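PDB 4R4K: uncharacterized protein from Bacteroides caccae, which is of unknown function but has a cystatin-like fold, belongs to the NTF2 clan and holds polyether chains of polyethylene glycol type in the crystal. Local coordinates for residues S14-D17 with K18-S21; F51-K55 with E56-L60; F83-E87 with P88-V92; Q140-K143 with E144-A148. All coordinates share one frame; numbering follows the deposited sequence.

In the fold
Along the chain the four contacts follow one another in series: contact 1 on helix 12-21, contact 2 in the loop between strands 48-51 and 69-72, contact 3 in the hairpin of strands 78-87 and 90-97, and contact 4 on helix 135-152. Contacts 2 and 4 have centres about 12 Å apart and meet directly, Asn146 bonding to the backbone of Trp58 and Leu60 while Val142 packs on Pro59; this joins the loop to helix 135-152 where polyether is bound. Contacts 1 and 3, with centres about 16 Å apart, touch through Leu16 and Phe83, joining helix 12-21 to the sheet hairpin. Contacts 3 and 4, about 28 Å apart between centres, lie on opposite sides of the chain's centre.

Contact 1 (S14-D17 with K18-S21); sequences SFLD and KFTS
One turn of helix 12-21 brings the rings of Phe15 and Phe19 together at positions i and i+4. The two side chains run alongside each other: CG of Phe19 is anti to its backbone N (chi1 -176°) and that of Phe15 roughly so (154°), which turns both rings the same way. Their ring centroids are 5.3 Å apart and the planes meet obliquely, at 46°. The closest approach of the side chains is from Phe15 CZ to Phe19 CD1, 3.5 Å. Phe19 CB also sits over one face of the Phe15 ring, 4.3 Å from its centroid, a CH-pi contact displaced toward the rim. With an alanine in place of Phe15 the ring is gone, and a gap would probably open beside Phe19 CD1 and CB, leaving Trp116 without this aromatic neighbour. Phe19 also receives Leu16, whose CD1 is 4.3 Å from Phe19 CD2.

The i to i+4 ladder of the alpha-helix fixes this spacing. Phe19 N donates to Phe15 O at 2.8 Å and Thr20 N to Leu16 O at 2.9 Å, while Lys18 N donates to Ser14 O. Both Phe15 and Leu16 also touch Phe108 of strand 104-110, which places this helical surface against the sheet. Near the C-terminal part of the helix a water donates to Asp17 O at 2.8 Å and is hydrogen-bonded to Thr20 OG1 at 2.6 Å, bridging a backbone carbonyl to a side-chain hydroxyl, while Thr20 itself touches Ser63 and Met66.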
loop_
_atom_site.group_PDB
_atom_site.type_symbol
_atom_site.label_atom_id
_atom_site.label_comp_id
_atom_site.label_asym_id
_atom_site.label_seq_id
_atom_site.Cartn_x
_atom_site.Cartn_y
_atom_site.Cartn_z
ATOM N N SER A 14 13.704 10.185 -3.965
ATOM C CA SER A 14 13.222 11.021 -5.065
ATOM C C SER A 14 12.051 10.365 -5.788
ATOM O O SER A 14 11.040 11.008 -6.078
ATOM C CB SER A 14 14.363 11.325 -6.047
ATOM O OG SER A 14 13.897 12.203 -7.043
ATOM N N PHE A 15 12.177 9.078 -6.076
ATOM C CA PHE A 15 11.057 8.299 -6.606
ATOM C C PHE A 15 9.801 8.395 -5.726
ATOM O O PHE A 15 8.689 8.587 -6.226
ATOM C CB PHE A 15 11.453 6.825 -6.774
ATOM C CG PHE A 15 10.286 5.875 -6.692
ATOM C CD1 PHE A 15 9.443 5.669 -7.787
ATOM C CD2 PHE A 15 10.018 5.196 -5.507
ATOM C CE1 PHE A 15 8.379 4.766 -7.701
ATOM C CE2 PHE A 15 8.924 4.340 -5.406
ATOM C CZ PHE A 15 8.117 4.116 -6.510
ATOM N N LEU A 16 9.977 8.188 -4.425
ATOM C CA LEU A 16 8.823 8.117 -3.534
ATOM C C LEU A 16 8.092 9.448 -3.486
ATOM O O LEU A 16 6.854 9.486 -3.484
ATOM C CB LEU A 16 9.266 7.672 -2.160
ATOM C CG LEU A 16 8.135 7.360 -1.197
ATOM C CD1 LEU A 16 7.277 6.212 -1.700
ATOM C CD2 LEU A 16 8.722 7.062 0.174
ATOM N N ASP A 17 8.847 10.537 -3.523
ATOM C CA ASP A 17 8.246 11.868 -3.595
ATOM C C ASP A 17 7.420 12.054 -4.875
ATOM O O ASP A 17 6.316 12.597 -4.833
ATOM C CB ASP A 17 9.314 12.955 -3.437
ATOM C CG ASP A 17 9.784 13.100 -1.989
ATOM O OD1 ASP A 17 9.116 12.560 -1.080
ATOM O OD2 ASP A 17 10.814 13.767 -1.755
ATOM N N LYS A 18 7.928 11.595 -6.009
ATOM C CA LYS A 18 7.131 11.675 -7.219
ATOM C C LYS A 18 5.896 10.749 -7.181
ATOM O O LYS A 18 4.806 11.112 -7.621
ATOM C CB LYS A 18 7.993 11.434 -8.454
ATOM C CG LYS A 18 7.269 11.884 -9.715
ATOM C CD LYS A 18 8.101 11.658 -10.959
ATOM C CE LYS A 18 7.393 12.223 -12.170
ATOM N NZ LYS A 18 8.143 11.980 -13.429
ATOM N N PHE A 19 6.098 9.538 -6.680
ATOM C CA PHE A 19 5.051 8.519 -6.565
ATOM C C PHE A 19 3.868 9.061 -5.769
ATOM O O PHE A 19 2.700 8.895 -6.175
ATOM C CB PHE A 19 5.678 7.313 -5.868
ATOM C CG PHE A 19 4.790 6.100 -5.731
ATOM C CD1 PHE A 19 4.739 5.117 -6.728
ATOM C CD2 PHE A 19 4.052 5.882 -4.565
ATOM C CE1 PHE A 19 3.942 3.978 -6.581
ATOM C CE2 PHE A 19 3.291 4.738 -4.410
ATOM C CZ PHE A 19 3.227 3.794 -5.421
ATOM N N THR A 20 4.161 9.720 -4.653
ATOM C CA THR A 20 3.087 10.167 -3.752
ATOM C C THR A 20 2.489 11.506 -4.202
ATOM O O THR A 20 1.465 11.914 -3.678
ATOM C CB THR A 20 3.562 10.303 -2.289
ATOM O OG1 THR A 20 4.708 11.157 -2.220
ATOM C CG2 THR A 20 3.896 8.953 -1.738
ATOM N N SER A 21 3.126 12.175 -5.157
ATOM C CA SER A 21 2.684 13.516 -5.579
ATOM C C SER A 21 1.792 13.518 -6.827
ATOM O O SER A 21 1.207 14.545 -7.152
ATOM C CB SER A 21 3.903 14.418 -5.796
ATOM O OG SER A 21 4.500 14.109 -7.045
HETATM O O HOH W 1 5.129 13.667 -2.555
HETATM O O HOH W 2 7.031 10.960 -0.180
#

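Contact 2 (F51-K55 with E56-L60); sequences FPFTK and EKWPL
Lys57 reaches back along the loop between strands 48-51 and 69-72 to Pro52, and its ammonium gathers oxygens from both segments. Lys57 NZ donates to Pro52 O at 3.0 Å, approaching almost in line with the carbonyl (C=O...NZ 169°). A salt bridge joins it to the adjacent Glu56, Lys57 NZ to Glu56 OE2 2.9 Å, meeting that oxygen from above the carboxylate plane. A bend at the last torsion of Lys57 (chi4 75°) turns NZ out of an otherwise extended chain toward these oxygens.

Backbone bonds shape the short 3-10 turn: Lys57 N donates to Thr54 O at 3.0 Å, and Trp58 N to Lys55 O at 3.2 Å. A water donates both to Lys55 O at 2.7 Å and to Trp58 O at 2.8 Å, spanning the end of the turn.

The apolar contacts centre on Phe53. Phe53 CE1 lies 3.9 Å from Trp58 CE3, at the edge of the indole, and Phe53 CZ is 4.2 Å from Pro59 CD, which sits near the plane of the phenyl ring. Both aromatic side chains pack on strand 116-123, the indole NE1 is hydrogen-bonded to Gln26, and Leu60 lines a polyether pocket.

Lys57 is buried as a residue; the Glu56 carboxylate and the Pro52 carbonyl are likely to stabilise its charged form.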
loop_
_atom_site.group_PDB
_atom_site.type_symbol
_atom_site.label_atom_id
_atom_site.label_comp_id
_atom_site.label_asym_id
_atom_site.label_seq_id
_atom_site.Cartn_x
_atom_site.Cartn_y
_atom_site.Cartn_z
ATOM N N PHE A 51 -9.154 -12.815 -4.608
ATOM C CA PHE A 51 -9.458 -11.896 -5.676
ATOM C C PHE A 51 -8.144 -11.218 -6.069
ATOM O O PHE A 51 -7.414 -10.764 -5.198
ATOM C CB PHE A 51 -10.445 -10.835 -5.199
ATOM C CG PHE A 51 -11.730 -11.391 -4.670
ATOM C CD1 PHE A 51 -11.842 -11.870 -3.359
ATOM C CD2 PHE A 51 -12.836 -11.461 -5.490
ATOM C CE1 PHE A 51 -13.047 -12.408 -2.906
ATOM C CE2 PHE A 51 -14.035 -12.006 -5.041
ATOM C CZ PHE A 51 -14.143 -12.467 -3.745
ATOM N N PRO A 52 -7.853 -11.138 -7.373
ATOM C CA PRO A 52 -6.600 -10.497 -7.788
ATOM C C PRO A 52 -6.549 -9.045 -7.336
ATOM O O PRO A 52 -7.546 -8.336 -7.422
ATOM C CB PRO A 52 -6.651 -10.557 -9.318
ATOM C CG PRO A 52 -7.590 -11.674 -9.627
ATOM C CD PRO A 52 -8.605 -11.676 -8.522
ATOM N N PHE A 53 -5.385 -8.607 -6.875
ATOM C CA PHE A 53 -5.218 -7.226 -6.458
ATOM C C PHE A 53 -4.807 -6.423 -7.690
ATOM O O PHE A 53 -3.636 -6.299 -8.015
ATOM C CB PHE A 53 -4.194 -7.143 -5.332
ATOM C CG PHE A 53 -4.285 -5.883 -4.497
ATOM C CD1 PHE A 53 -4.748 -4.678 -5.021
ATOM C CD2 PHE A 53 -3.846 -5.905 -3.197
ATOM C CE1 PHE A 53 -4.798 -3.531 -4.244
ATOM C CE2 PHE A 53 -3.885 -4.761 -2.422
ATOM C CZ PHE A 53 -4.373 -3.574 -2.942
ATOM N N THR A 54 -5.809 -5.882 -8.366
ATOM C CA THR A 54 -5.653 -5.228 -9.647
ATOM C C THR A 54 -5.822 -3.709 -9.518
ATOM O O THR A 54 -6.108 -3.182 -8.436
ATOM C CB THR A 54 -6.705 -5.764 -10.634
ATOM O OG1 THR A 54 -7.989 -5.682 -10.021
ATOM C CG2 THR A 54 -6.420 -7.204 -10.989
ATOM N N LYS A 55 -5.595 -3.013 -10.630
ATOM C CA LYS A 55 -5.529 -1.547 -10.630
ATOM C C LYS A 55 -6.782 -0.902 -10.084
ATOM O O LYS A 55 -6.708 0.086 -9.349
ATOM C CB LYS A 55 -5.255 -1.026 -12.038
ATOM C CG LYS A 55 -5.106 0.482 -12.115
ATOM C CD LYS A 55 -5.037 0.989 -13.547
ATOM C CE LYS A 55 -5.229 2.503 -13.578
ATOM N NZ LYS A 55 -5.370 3.059 -14.951
ATOM N N GLU A 56 -7.935 -1.449 -10.424
ATOM C CA GLU A 56 -9.187 -0.834 -9.982
ATOM C C GLU A 56 -9.352 -0.892 -8.445
ATOM O O GLU A 56 -10.129 -0.141 -7.889
ATOM C CB GLU A 56 -10.404 -1.410 -10.733
ATOM C CG GLU A 56 -11.073 -2.590 -10.067
ATOM C CD GLU A 56 -10.313 -3.887 -10.240
ATOM O OE1 GLU A 56 -9.175 -3.854 -10.755
ATOM O OE2 GLU A 56 -10.861 -4.947 -9.847
ATOM N N LYS A 57 -8.653 -1.797 -7.772
ATOM C CA LYS A 57 -8.727 -1.933 -6.320
ATOM C C LYS A 57 -7.697 -1.104 -5.558
ATOM O O LYS A 57 -7.785 -0.980 -4.347
ATOM C CB LYS A 57 -8.570 -3.409 -5.931
ATOM C CG LYS A 57 -9.674 -4.304 -6.493
ATOM C CD LYS A 57 -9.586 -5.721 -5.950
ATOM C CE LYS A 57 -10.608 -6.638 -6.602
ATOM N NZ LYS A 57 -10.219 -7.022 -7.989
ATOM N N TRP A 58 -6.713 -0.554 -6.262
ATOM C CA TRP A 58 -5.595 0.136 -5.620
ATOM C C TRP A 58 -5.971 1.437 -4.906
ATOM O O TRP A 58 -6.461 2.352 -5.540
ATOM C CB TRP A 58 -4.512 0.472 -6.656
ATOM C CG TRP A 58 -3.341 1.196 -6.079
ATOM C CD1 TRP A 58 -3.021 2.522 -6.240
ATOM C CD2 TRP A 58 -2.347 0.635 -5.214
ATOM N NE1 TRP A 58 -1.880 2.821 -5.519
ATOM C CE2 TRP A 58 -1.450 1.683 -4.876
ATOM C CE3 TRP A 58 -2.146 -0.643 -4.670
ATOM C CZ2 TRP A 58 -0.362 1.481 -4.043
ATOM C CZ3 TRP A 58 -1.055 -0.837 -3.849
ATOM C CH2 TRP A 58 -0.178 0.217 -3.548
ATOM N N PRO A 59 -5.712 1.519 -3.587
ATOM C CA PRO A 59 -5.814 2.818 -2.905
ATOM C C PRO A 59 -4.549 3.650 -3.087
ATOM O O PRO A 59 -3.477 3.235 -2.647
ATOM C CB PRO A 59 -5.981 2.436 -1.417
ATOM C CG PRO A 59 -6.124 0.933 -1.398
ATOM C CD PRO A 59 -5.432 0.452 -2.628
ATOM N N LEU A 60 -4.693 4.844 -3.649
ATOM C CA LEU A 60 -3.572 5.729 -3.846
ATOM C C LEU A 60 -2.951 6.153 -2.515
ATOM O O LEU A 60 -3.671 6.532 -1.584
ATOM C CB LEU A 60 -4.004 6.935 -4.686
ATOM C CG LEU A 60 -4.372 6.610 -6.146
ATOM C CD1 LEU A 60 -5.205 7.724 -6.757
ATOM C CD2 LEU A 60 -3.139 6.366 -6.999
HETATM O O HOH W 3 -7.306 2.418 -8.179
#

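Contact 3 (F83-E87 with P88-V92); sequences FTLNE and PVHKV
Lys91 NZ is shared by Asn86 and Glu87 across the end of a beta hairpin. Lys91 NZ donates to Asn86 OD1 at 2.6 Å, roughly in line with that amide carbonyl (C=O...NZ 160°), and to Glu87 O at 2.9 Å, this time from well above the carbonyl plane. Asn86 and Lys91 run alongside one another, and a bend at the end of the lysine (chi4 -67°) brings NZ to both oxygens. With a methionine in place of Lys91, Asn86 OD1 and Glu87 O would probably both lose this donor, and the asparagine amide would be set freer to turn. NZ has a further, weak bond to Glu4 O.

On the opposite face of the hairpin lie Leu85, His90 and Val92. Leu85 CD2 stands over the centre of the imidazole, 3.5 Å from the His90 ring centroid and 15° off the ring normal, a CH-pi contact; the far nitrogen, His90 NE2, bonds to Glu107. Leu85 CB also packs against Val92 CB at 3.8 Å.

The hairpin joins strands 78-87 and 90-97 of the five-stranded antiparallel sheet. Val92 N donates to Leu85 O at 2.9 Å, Asn86 and Lys91 form the non-hydrogen-bonded pair, and a type I turn from Glu87 to His90 closes the hairpin, with Glu87 N donating to His90 O at 2.9 Å. At the other end Thr84 and Leu85 both face Val92, a classic beta bulge: both backbone N atoms make weak bonds to Val92 O, Thr84 N at 2.8 Å and Leu85 N at 3.3 Å. Beyond the bulge the Phe83 ring meets Phe93 edge-to-face.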
loop_
_atom_site.group_PDB
_atom_site.type_symbol
_atom_site.label_atom_id
_atom_site.label_comp_id
_atom_site.label_asym_id
_atom_site.label_seq_id
_atom_site.Cartn_x
_atom_site.Cartn_y
_atom_site.Cartn_z
ATOM N N PHE A 83 10.155 1.718 7.536
ATOM C CA PHE A 83 10.734 0.785 6.575
ATOM C C PHE A 83 11.353 -0.366 7.379
ATOM O O PHE A 83 12.345 -0.198 8.098
ATOM C CB PHE A 83 11.738 1.465 5.649
ATOM C CG PHE A 83 11.084 2.288 4.598
ATOM C CD1 PHE A 83 10.628 1.694 3.431
ATOM C CD2 PHE A 83 10.837 3.631 4.808
ATOM C CE1 PHE A 83 9.977 2.445 2.467
ATOM C CE2 PHE A 83 10.164 4.379 3.854
ATOM C CZ PHE A 83 9.748 3.783 2.681
ATOM N N THR A 84 10.724 -1.528 7.285
ATOM C CA THR A 84 11.194 -2.733 7.981
ATOM C C THR A 84 12.264 -3.457 7.187
ATOM O O THR A 84 13.014 -4.267 7.737
ATOM C CB THR A 84 10.032 -3.696 8.228
ATOM O OG1 THR A 84 9.338 -3.936 6.985
ATOM C CG2 THR A 84 9.098 -3.089 9.240
ATOM N N LEU A 85 12.306 -3.195 5.889
ATOM C CA LEU A 85 13.407 -3.625 5.030
ATOM C C LEU A 85 13.854 -2.408 4.263
ATOM O O LEU A 85 13.047 -1.723 3.641
ATOM C CB LEU A 85 12.963 -4.735 4.068
ATOM C CG LEU A 85 14.082 -5.298 3.176
ATOM C CD1 LEU A 85 15.029 -6.142 4.008
ATOM C CD2 LEU A 85 13.520 -6.094 2.013
ATOM N N ASN A 86 15.146 -2.133 4.297
ATOM C CA ASN A 86 15.687 -0.972 3.626
ATOM C C ASN A 86 17.015 -1.321 2.943
ATOM O O ASN A 86 18.093 -0.961 3.416
ATOM C CB ASN A 86 15.841 0.164 4.630
ATOM C CG ASN A 86 16.264 1.472 3.986
ATOM O OD1 ASN A 86 16.082 1.687 2.786
ATOM N ND2 ASN A 86 16.855 2.346 4.785
ATOM N N GLU A 87 16.910 -2.032 1.824
ATOM C CA GLU A 87 18.067 -2.450 1.050
ATOM C C GLU A 87 18.148 -1.635 -0.240
ATOM O O GLU A 87 17.159 -1.035 -0.677
ATOM C CB GLU A 87 17.989 -3.946 0.732
ATOM C CG GLU A 87 17.841 -4.804 1.999
ATOM C CD GLU A 87 19.119 -4.855 2.822
ATOM O OE1 GLU A 87 20.214 -4.672 2.241
ATOM O OE2 GLU A 87 19.042 -5.089 4.049
ATOM N N PRO A 88 19.336 -1.605 -0.862
ATOM C CA PRO A 88 19.494 -0.794 -2.066
ATOM C C PRO A 88 18.440 -0.986 -3.156
ATOM O O PRO A 88 18.095 -0.016 -3.809
ATOM C CB PRO A 88 20.889 -1.200 -2.575
ATOM C CG PRO A 88 21.638 -1.503 -1.322
ATOM C CD PRO A 88 20.632 -2.159 -0.409
ATOM N N VAL A 89 17.985 -2.205 -3.414
ATOM C CA VAL A 89 17.020 -2.444 -4.525
ATOM C C VAL A 89 15.700 -3.040 -4.056
ATOM O O VAL A 89 14.884 -3.483 -4.875
ATOM C CB VAL A 89 17.580 -3.364 -5.650
ATOM C CG1 VAL A 89 18.823 -2.759 -6.282
ATOM C CG2 VAL A 89 17.828 -4.784 -5.155
ATOM N N HIS A 90 15.475 -3.042 -2.746
ATOM C CA HIS A 90 14.322 -3.740 -2.159
ATOM C C HIS A 90 13.990 -3.090 -0.826
ATOM O O HIS A 90 14.816 -3.069 0.101
ATOM C CB HIS A 90 14.670 -5.222 -1.971
ATOM C CG HIS A 90 13.511 -6.099 -1.620
ATOM N ND1 HIS A 90 13.679 -7.380 -1.126
ATOM C CD2 HIS A 90 12.171 -5.884 -1.661
ATOM C CE1 HIS A 90 12.495 -7.924 -0.907
ATOM N NE2 HIS A 90 11.563 -7.036 -1.219
ATOM N N LYS A 91 12.781 -2.534 -0.736
ATOM C CA LYS A 91 12.333 -1.893 0.478
ATOM C C LYS A 91 10.928 -2.359 0.851
ATOM O O LYS A 91 10.108 -2.640 -0.022
ATOM C CB LYS A 91 12.404 -0.381 0.334
ATOM C CG LYS A 91 13.829 0.101 0.030
ATOM C CD LYS A 91 13.964 1.589 0.134
ATOM C CE LYS A 91 15.231 2.084 -0.540
ATOM N NZ LYS A 91 16.461 1.636 0.168
ATOM N N VAL A 92 10.647 -2.428 2.148
ATOM C CA VAL A 92 9.331 -2.788 2.643
ATOM C C VAL A 92 8.945 -1.786 3.739
ATOM O O VAL A 92 9.716 -1.523 4.652
ATOM C CB VAL A 92 9.254 -4.205 3.231
ATOM C CG1 VAL A 92 7.869 -4.468 3.817
ATOM C CG2 VAL A 92 9.610 -5.239 2.187
#

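Contact 4 (Q140-K143 with E144-A148); sequences QQVK and EENAA
Glu144 leans back, extended, over the preceding turn of its helix to meet Gln140. At the base of the side chain, Glu144 CB lies 3.5 Å from Gln141 O. Glu144 CG is 3.4 Å from Gln140 O, and CD stays beside the same carbonyl as the chain runs toward the helix N-terminus. Of the two carboxylate oxygens, Glu144 OE1 stays beside Gln140 O and Gln141 CA, while Glu144 OE2 accepts a nearly straight bond from Gln140 NE2, 3.0 Å long with an N-H...O angle of 169°. The donor arrives on the anti side of OE2 and out of the carboxylate plane, whereas OE2 lies in the plane of the amide; the two flat groups are turned 67° apart. A bend in Gln140 (chi2 61°) swings its amide round to make this i to i+4 bridge.

The backbone bonds beneath are regular alpha-helical ones, such as Glu145 N to Gln141 O at 2.9 Å. A water donates to that same carbonyl oxygen, Gln141 O, at 3.3 Å and to Glu145 OE2 at 2.9 Å. On the buried side Val142 and Asn146 lie alongside each other, Val142 CG1 to Asn146 ND2 3.7 Å.

Asn146 ND2 bonds to Trp58 O and its OD1 to Leu60 N, joining helix 135-152 to the loop ahead of strand 69-72. Val142, Gln141 and Glu145 touch Trp125 in the loop after strand 116-123, and Glu145 and Ala148 border bound polyether chains.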
loop_
_atom_site.group_PDB
_atom_site.type_symbol
_atom_site.label_atom_id
_atom_site.label_comp_id
_atom_site.label_asym_id
_atom_site.label_seq_id
_atom_site.Cartn_x
_atom_site.Cartn_y
_atom_site.Cartn_z
ATOM N N GLN A 140 -15.577 0.628 -4.174
ATOM C CA GLN A 140 -16.168 1.910 -4.535
ATOM C C GLN A 140 -15.719 3.026 -3.563
ATOM O O GLN A 140 -15.520 4.152 -3.986
ATOM C CB GLN A 140 -17.697 1.806 -4.590
ATOM C CG GLN A 140 -18.425 3.120 -4.890
ATOM C CD GLN A 140 -18.065 3.727 -6.244
ATOM O OE1 GLN A 140 -17.789 3.011 -7.201
ATOM N NE2 GLN A 140 -18.062 5.051 -6.317
ATOM N N GLN A 141 -15.617 2.717 -2.269
ATOM C CA GLN A 141 -15.115 3.688 -1.279
ATOM C C GLN A 141 -13.685 4.099 -1.607
ATOM O O GLN A 141 -13.326 5.282 -1.513
ATOM C CB GLN A 141 -15.205 3.122 0.137
ATOM C CG GLN A 141 -16.625 3.043 0.665
ATOM C CD GLN A 141 -16.761 2.195 1.917
ATOM O OE1 GLN A 141 -15.770 1.778 2.523
ATOM N NE2 GLN A 141 -18.005 1.929 2.306
ATOM N N VAL A 142 -12.866 3.126 -1.980
ATOM C CA VAL A 142 -11.488 3.392 -2.404
ATOM C C VAL A 142 -11.454 4.284 -3.642
ATOM O O VAL A 142 -10.688 5.247 -3.717
ATOM C CB VAL A 142 -10.713 2.080 -2.637
ATOM C CG1 VAL A 142 -9.384 2.355 -3.346
ATOM C CG2 VAL A 142 -10.502 1.366 -1.310
ATOM N N LYS A 143 -12.332 4.020 -4.598
ATOM C CA LYS A 143 -12.465 4.896 -5.756
ATOM C C LYS A 143 -12.758 6.361 -5.379
ATOM O O LYS A 143 -12.214 7.304 -5.970
ATOM C CB LYS A 143 -13.573 4.387 -6.670
ATOM C CG LYS A 143 -13.719 5.217 -7.938
ATOM C CD LYS A 143 -14.809 4.703 -8.845
ATOM C CE LYS A 143 -14.928 5.575 -10.070
ATOM N NZ LYS A 143 -15.705 4.905 -11.144
ATOM N N GLU A 144 -13.661 6.543 -4.429
ATOM C CA GLU A 144 -14.031 7.874 -3.944
ATOM C C GLU A 144 -12.859 8.553 -3.218
ATOM O O GLU A 144 -12.582 9.737 -3.423
ATOM C CB GLU A 144 -15.277 7.771 -3.067
ATOM C CG GLU A 144 -16.511 7.418 -3.893
ATOM C CD GLU A 144 -17.642 6.783 -3.097
ATOM O OE1 GLU A 144 -17.576 6.717 -1.850
ATOM O OE2 GLU A 144 -18.637 6.377 -3.736
ATOM N N GLU A 145 -12.135 7.806 -2.399
ATOM C CA GLU A 145 -10.886 8.335 -1.810
ATOM C C GLU A 145 -9.874 8.737 -2.878
ATOM O O GLU A 145 -9.174 9.741 -2.754
ATOM C CB GLU A 145 -10.264 7.307 -0.851
ATOM C CG GLU A 145 -11.150 6.939 0.331
ATOM C CD GLU A 145 -11.218 7.997 1.415
ATOM O OE1 GLU A 145 -10.331 8.884 1.478
ATOM O OE2 GLU A 145 -12.180 7.939 2.218
ATOM N N ASN A 146 -9.786 7.932 -3.927
ATOM C CA ASN A 146 -8.877 8.203 -5.012
ATOM C C ASN A 146 -9.283 9.445 -5.796
ATOM O O ASN A 146 -8.439 10.203 -6.216
ATOM C CB ASN A 146 -8.769 6.989 -5.914
ATOM C CG ASN A 146 -7.976 5.851 -5.297
ATOM O OD1 ASN A 146 -7.256 6.010 -4.306
ATOM N ND2 ASN A 146 -8.081 4.665 -5.908
ATOM N N ALA A 147 -10.587 9.693 -5.937
ATOM C CA ALA A 147 -11.071 10.950 -6.521
ATOM C C ALA A 147 -10.629 12.172 -5.698
ATOM O O ALA A 147 -10.201 13.188 -6.261
ATOM C CB ALA A 147 -12.589 10.905 -6.688
ATOM N N ALA A 148 -10.715 12.072 -4.380
ATOM C CA ALA A 148 -10.203 13.111 -3.505
ATOM C C ALA A 148 -8.686 13.309 -3.697
ATOM O O ALA A 148 -8.188 14.411 -3.837
ATOM C CB ALA A 148 -10.523 12.811 -2.058
HETATM O O HOH W 4 -14.636 6.791 1.065
#